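Local coordinates for iron-sulfur cluster assembly scaffold protein IscU (Streptococcus pyogenes, PDB 1SU0), which probably serves as a scaffold on which IscS assembles iron-sulfur clusters that are then handed to other proteins, and binds a zinc ion in this crystal form, at residues Q123-K126 with C127-A131; V13-D16 with H17-R20. All blocks are in the same frame, centred on the assembly; numbering follows the deposited sequence.

Contact 1 of 2, residues Q123-K126 with C127-A131; sequences QRIK and CSTLA. With ZN (zinc ion), chain B.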
loop_
_atom_site.group_PDB
_atom_site.type_symbol
_atom_site.label_atom_id
_atom_site.label_comp_id
_atom_site.label_asym_id
_atom_site.label_seq_id
_atom_site.Cartn_x
_atom_site.Cartn_y
_atom_site.Cartn_z
ATOM N N GLN A 123 7.583 14.244 5.455
ATOM C CA GLN A 123 8.258 13.065 5.991
ATOM C C GLN A 123 7.384 11.789 5.941
ATOM O O GLN A 123 7.919 10.683 5.969
ATOM C CB GLN A 123 8.734 13.321 7.428
ATOM C CG GLN A 123 9.777 14.451 7.589
ATOM C CD GLN A 123 10.207 14.648 9.049
ATOM O OE1 GLN A 123 9.630 14.034 9.962
ATOM N NE2 GLN A 123 11.219 15.504 9.272
ATOM N N ARG A 124 6.064 11.943 5.885
ATOM C CA ARG A 124 5.141 10.808 5.819
ATOM C C ARG A 124 4.868 10.272 4.388
ATOM O O ARG A 124 4.398 9.134 4.221
ATOM C CB ARG A 124 3.789 11.188 6.466
ATOM C CG ARG A 124 3.871 11.700 7.915
ATOM C CD ARG A 124 4.396 10.684 8.864
ATOM N NE ARG A 124 4.480 11.161 10.229
ATOM C CZ ARG A 124 4.675 10.359 11.277
ATOM N NH1 ARG A 124 4.763 9.047 11.103
ATOM N NH2 ARG A 124 4.755 10.852 12.513
ATOM N N ILE A 125 5.130 11.095 3.371
ATOM C CA ILE A 125 4.937 10.686 1.989
ATOM C C ILE A 125 5.562 9.311 1.747
ATOM O O ILE A 125 4.889 8.371 1.297
ATOM C CB ILE A 125 5.551 11.710 1.011
ATOM C CG1 ILE A 125 5.054 13.145 1.273
ATOM C CG2 ILE A 125 5.270 11.302 -0.442
ATOM C CD1 ILE A 125 3.615 13.320 1.206
ATOM N N LYS A 126 6.846 9.190 2.074
ATOM C CA LYS A 126 7.580 7.947 1.836
ATOM C C LYS A 126 7.156 6.810 2.790
ATOM O O LYS A 126 7.314 5.635 2.460
ATOM C CB LYS A 126 9.095 8.199 1.886
ATOM C CG LYS A 126 9.985 7.145 1.204
ATOM C CD LYS A 126 9.864 7.169 -0.336
ATOM C CE LYS A 126 11.137 7.706 -0.996
ATOM N NZ LYS A 126 11.159 9.205 -0.987
ATOM N N CYS A 127 6.607 7.145 3.955
ATOM C CA CYS A 127 6.008 6.127 4.825
ATOM C C CYS A 127 4.849 5.439 4.058
ATOM O O CYS A 127 4.757 4.207 3.950
ATOM C CB CYS A 127 5.500 6.753 6.138
ATOM S SG CYS A 127 6.783 7.585 7.164
ATOM N N SER A 128 4.003 6.268 3.474
ATOM C CA SER A 128 2.822 5.807 2.772
ATOM C C SER A 128 3.108 5.109 1.419
ATOM O O SER A 128 2.440 4.157 1.059
ATOM C CB SER A 128 1.901 6.998 2.589
ATOM O OG SER A 128 2.467 7.918 1.682
ATOM N N THR A 129 4.136 5.531 0.699
ATOM C CA THR A 129 4.400 4.962 -0.632
ATOM C C THR A 129 5.196 3.659 -0.613
ATOM O O THR A 129 5.172 2.924 -1.593
ATOM C CB THR A 129 5.097 5.963 -1.529
ATOM O OG1 THR A 129 6.330 6.346 -0.934
ATOM C CG2 THR A 129 4.291 7.258 -1.650
ATOM N N LEU A 130 5.857 3.352 0.493
ATOM C CA LEU A 130 6.717 2.176 0.583
ATOM C C LEU A 130 6.084 0.904 0.031
ATOM O O LEU A 130 6.675 0.207 -0.793
ATOM C CB LEU A 130 7.166 1.951 2.043
ATOM C CG LEU A 130 8.125 0.783 2.372
ATOM C CD1 LEU A 130 9.270 0.625 1.412
ATOM C CD2 LEU A 130 8.679 0.960 3.773
ATOM N N ALA A 131 4.883 0.597 0.486
ATOM C CA ALA A 131 4.185 -0.607 0.041
ATOM C C ALA A 131 3.932 -0.570 -1.465
ATOM O O ALA A 131 4.138 -1.568 -2.178
ATOM C CB ALA A 131 2.905 -0.748 0.760
HETATM ZN ZN ZN B . 7.177 5.911 8.603
#

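Contact 2 of 2, residues V13-D16 with H17-R20; sequences VVAD and HSKR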
loop_
_atom_site.group_PDB
_atom_site.type_symbol
_atom_site.label_atom_id
_atom_site.label_comp_id
_atom_site.label_asym_id
_atom_site.label_seq_id
_atom_site.Cartn_x
_atom_site.Cartn_y
_atom_site.Cartn_z
ATOM N N VAL A 13 -10.815 3.190 11.093
ATOM C CA VAL A 13 -10.430 2.459 9.887
ATOM C C VAL A 13 -8.905 2.496 9.688
ATOM O O VAL A 13 -8.303 1.485 9.393
ATOM C CB VAL A 13 -11.206 2.978 8.656
ATOM C CG1 VAL A 13 -10.659 2.408 7.375
ATOM C CG2 VAL A 13 -12.681 2.616 8.808
ATOM N N VAL A 14 -8.283 3.641 9.907
ATOM C CA VAL A 14 -6.843 3.750 9.795
ATOM C C VAL A 14 -6.152 2.965 10.915
ATOM O O VAL A 14 -5.179 2.261 10.673
ATOM C CB VAL A 14 -6.394 5.195 9.868
ATOM C CG1 VAL A 14 -4.859 5.272 9.915
ATOM C CG2 VAL A 14 -6.958 6.005 8.694
ATOM N N ALA A 15 -6.646 3.100 12.139
ATOM C CA ALA A 15 -6.162 2.304 13.262
ATOM C C ALA A 15 -6.248 0.797 13.038
ATOM O O ALA A 15 -5.314 0.076 13.376
ATOM C CB ALA A 15 -6.876 2.688 14.538
ATOM N N ASP A 16 -7.352 0.342 12.450
ATOM C CA ASP A 16 -7.564 -1.069 12.162
ATOM C C ASP A 16 -6.568 -1.596 11.173
ATOM O O ASP A 16 -6.178 -2.751 11.264
ATOM C CB ASP A 16 -8.963 -1.294 11.577
ATOM C CG ASP A 16 -9.272 -2.783 11.300
ATOM O OD1 ASP A 16 -9.391 -3.570 12.268
ATOM O OD2 ASP A 16 -9.374 -3.246 10.138
ATOM N N HIS A 17 -6.178 -0.773 10.200
ATOM C CA HIS A 17 -5.218 -1.204 9.210
ATOM C C HIS A 17 -3.801 -1.266 9.810
ATOM O O HIS A 17 -2.967 -2.034 9.340
ATOM C CB HIS A 17 -5.240 -0.284 7.981
ATOM C CG HIS A 17 -6.297 -0.641 6.984
ATOM N ND1 HIS A 17 -6.211 -1.759 6.183
ATOM C CD2 HIS A 17 -7.450 -0.014 6.639
ATOM C CE1 HIS A 17 -7.282 -1.830 5.416
ATOM N NE2 HIS A 17 -8.047 -0.780 5.665
ATOM N N SER A 18 -3.514 -0.448 10.812
ATOM C CA SER A 18 -2.174 -0.414 11.398
ATOM C C SER A 18 -2.037 -1.480 12.473
ATOM O O SER A 18 -1.004 -2.101 12.600
ATOM C CB SER A 18 -1.867 0.961 11.985
ATOM O OG SER A 18 -3.001 1.489 12.657
ATOM N N LYS A 19 -3.085 -1.693 13.258
ATOM C CA LYS A 19 -3.025 -2.645 14.358
ATOM C C LYS A 19 -3.314 -4.077 13.882
ATOM O O LYS A 19 -2.656 -5.013 14.304
ATOM C CB LYS A 19 -3.994 -2.236 15.469
ATOM C CG LYS A 19 -3.619 -0.944 16.223
ATOM C CD LYS A 19 -4.862 -0.354 16.944
ATOM C CE LYS A 19 -4.552 0.920 17.779
ATOM N NZ LYS A 19 -5.794 1.525 18.420
ATOM N N ARG A 20 -4.281 -4.241 12.988
ATOM C CA ARG A 20 -4.669 -5.557 12.471
ATOM C C ARG A 20 -4.595 -5.614 10.935
ATOM O O ARG A 20 -5.629 -5.764 10.250
ATOM C CB ARG A 20 -6.088 -5.881 12.943
ATOM C CG ARG A 20 -6.539 -7.318 12.716
ATOM C CD ARG A 20 -7.934 -7.617 13.292
ATOM N NE ARG A 20 -8.817 -8.294 12.335
ATOM C CZ ARG A 20 -9.661 -9.280 12.642
ATOM N NH1 ARG A 20 -9.769 -9.742 13.891
ATOM N NH2 ARG A 20 -10.412 -9.821 11.687
HETATM O O HOH W 1 -8.730 -5.714 10.800
#

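Contact 1 of 2, residues Q123-K126 with C127-A131
C127 directs its sulfur back along the helix toward Q123 and R124, SG standing opposite its own carbonyl carbon (chi1 -60°), whereas S128 and T129 turn their hydroxyls between backbone N and carbonyl (chi1 68° and 59°), back onto the carbonyl of I125. SG of C127 thereby lies 3.5 Å from O of Q123 and binds the zinc ion at 2.2 Å, with the CD methylene of R124 beside the sulfur. On another side of the helix, O of I125 accepts the helical bond from N of T129 at 3.0 Å. OG of S128 also points at this oxygen, refined at only 2.5 Å, a length that is doubtful. A further bond to it, from OG1 of T129 at 3.3 Å, is weak. The methyl of T129 also leans on this carbonyl, CG2 lying 3.2 Å from O of I125, and the bent chain of K126 runs across the T129 side chain at an angle, CD lying 3.7 Å from OG1 of T129. D42 and C65 bind the same zinc, and C40 belongs to the site too. Both buried hydroxyls are thus turned back toward the carbonyl of I125, though only weakly for T129 and at a doubtful length for S128, while the cysteine sulfur is committed to the metal, which probably stands in for an iron-sulfur centre.

Contact 2 of 2, residues V13-D16 with H17-R20
H17 packs back against V13, one helical turn earlier, and its side chain can be traced from backbone to tip. CB lies 3.7 Å from O of V14. CG stands opposite the carbonyl carbon of H17 (chi1 -84°), which carries the imidazole back along the helix and puts CG 3.8 Å from O of V13; CD2 comes to 3.2 Å from the same O of V13, the carbonyl meeting the ring obliquely. CD2 also rests beside a methyl, 4.1 Å from CG1 of V13, the two side chains running in the same direction. Beyond this carbon both ring nitrogens find partners outside the helix: ND1 is hydrogen-bonded to S73 and NE2 to E111, so the ring is fixed at two corners. S18 folds its hydroxyl onto the preceding turn, OG being 2.8 Å from O of A15 and 3.0 Å from O of V14; its single proton cannot fully serve both, and the choice is not settled. The last helical bonds run from N of K19 to O of A15 and from N of R20 to O of D16, where R20 leaves helical geometry. D16 and R20 run alongside each other without a salt bridge. A water lies 2.6 Å from OD2 of D16 and 3.1 Å from O of R20, with a weak bond from NE of R20; its protons cannot serve every acceptor in reach. The contact therefore joins a doubly anchored histidine to opposite charges, on D16 and R20, that do not touch and are bridged at best weakly through one water.

In the fold
From the N terminus, the chain first passes through contact 2, at the end of helix 8-19. It then builds the antiparallel sheet of strands 33-36, 43-50 and 55-63 and the helices 66-79 and 84-97 before reaching contact 1 at the start of helix 122-139. Each contact lies within one continuous stretch of chain and closes no loop, and the two follow in series, neither nesting nor crossing. Their centres are 16 Å apart and they do not touch, yet both lean on helix 66-79: S73 and M74 meet H17, while the hydroxyls of S68 and S71 hydrogen-bond to the backbone carbonyls of C127 and S128. Helix 66-79 thus lies against both the N-terminal helix and the helix that supplies C127 to the zinc.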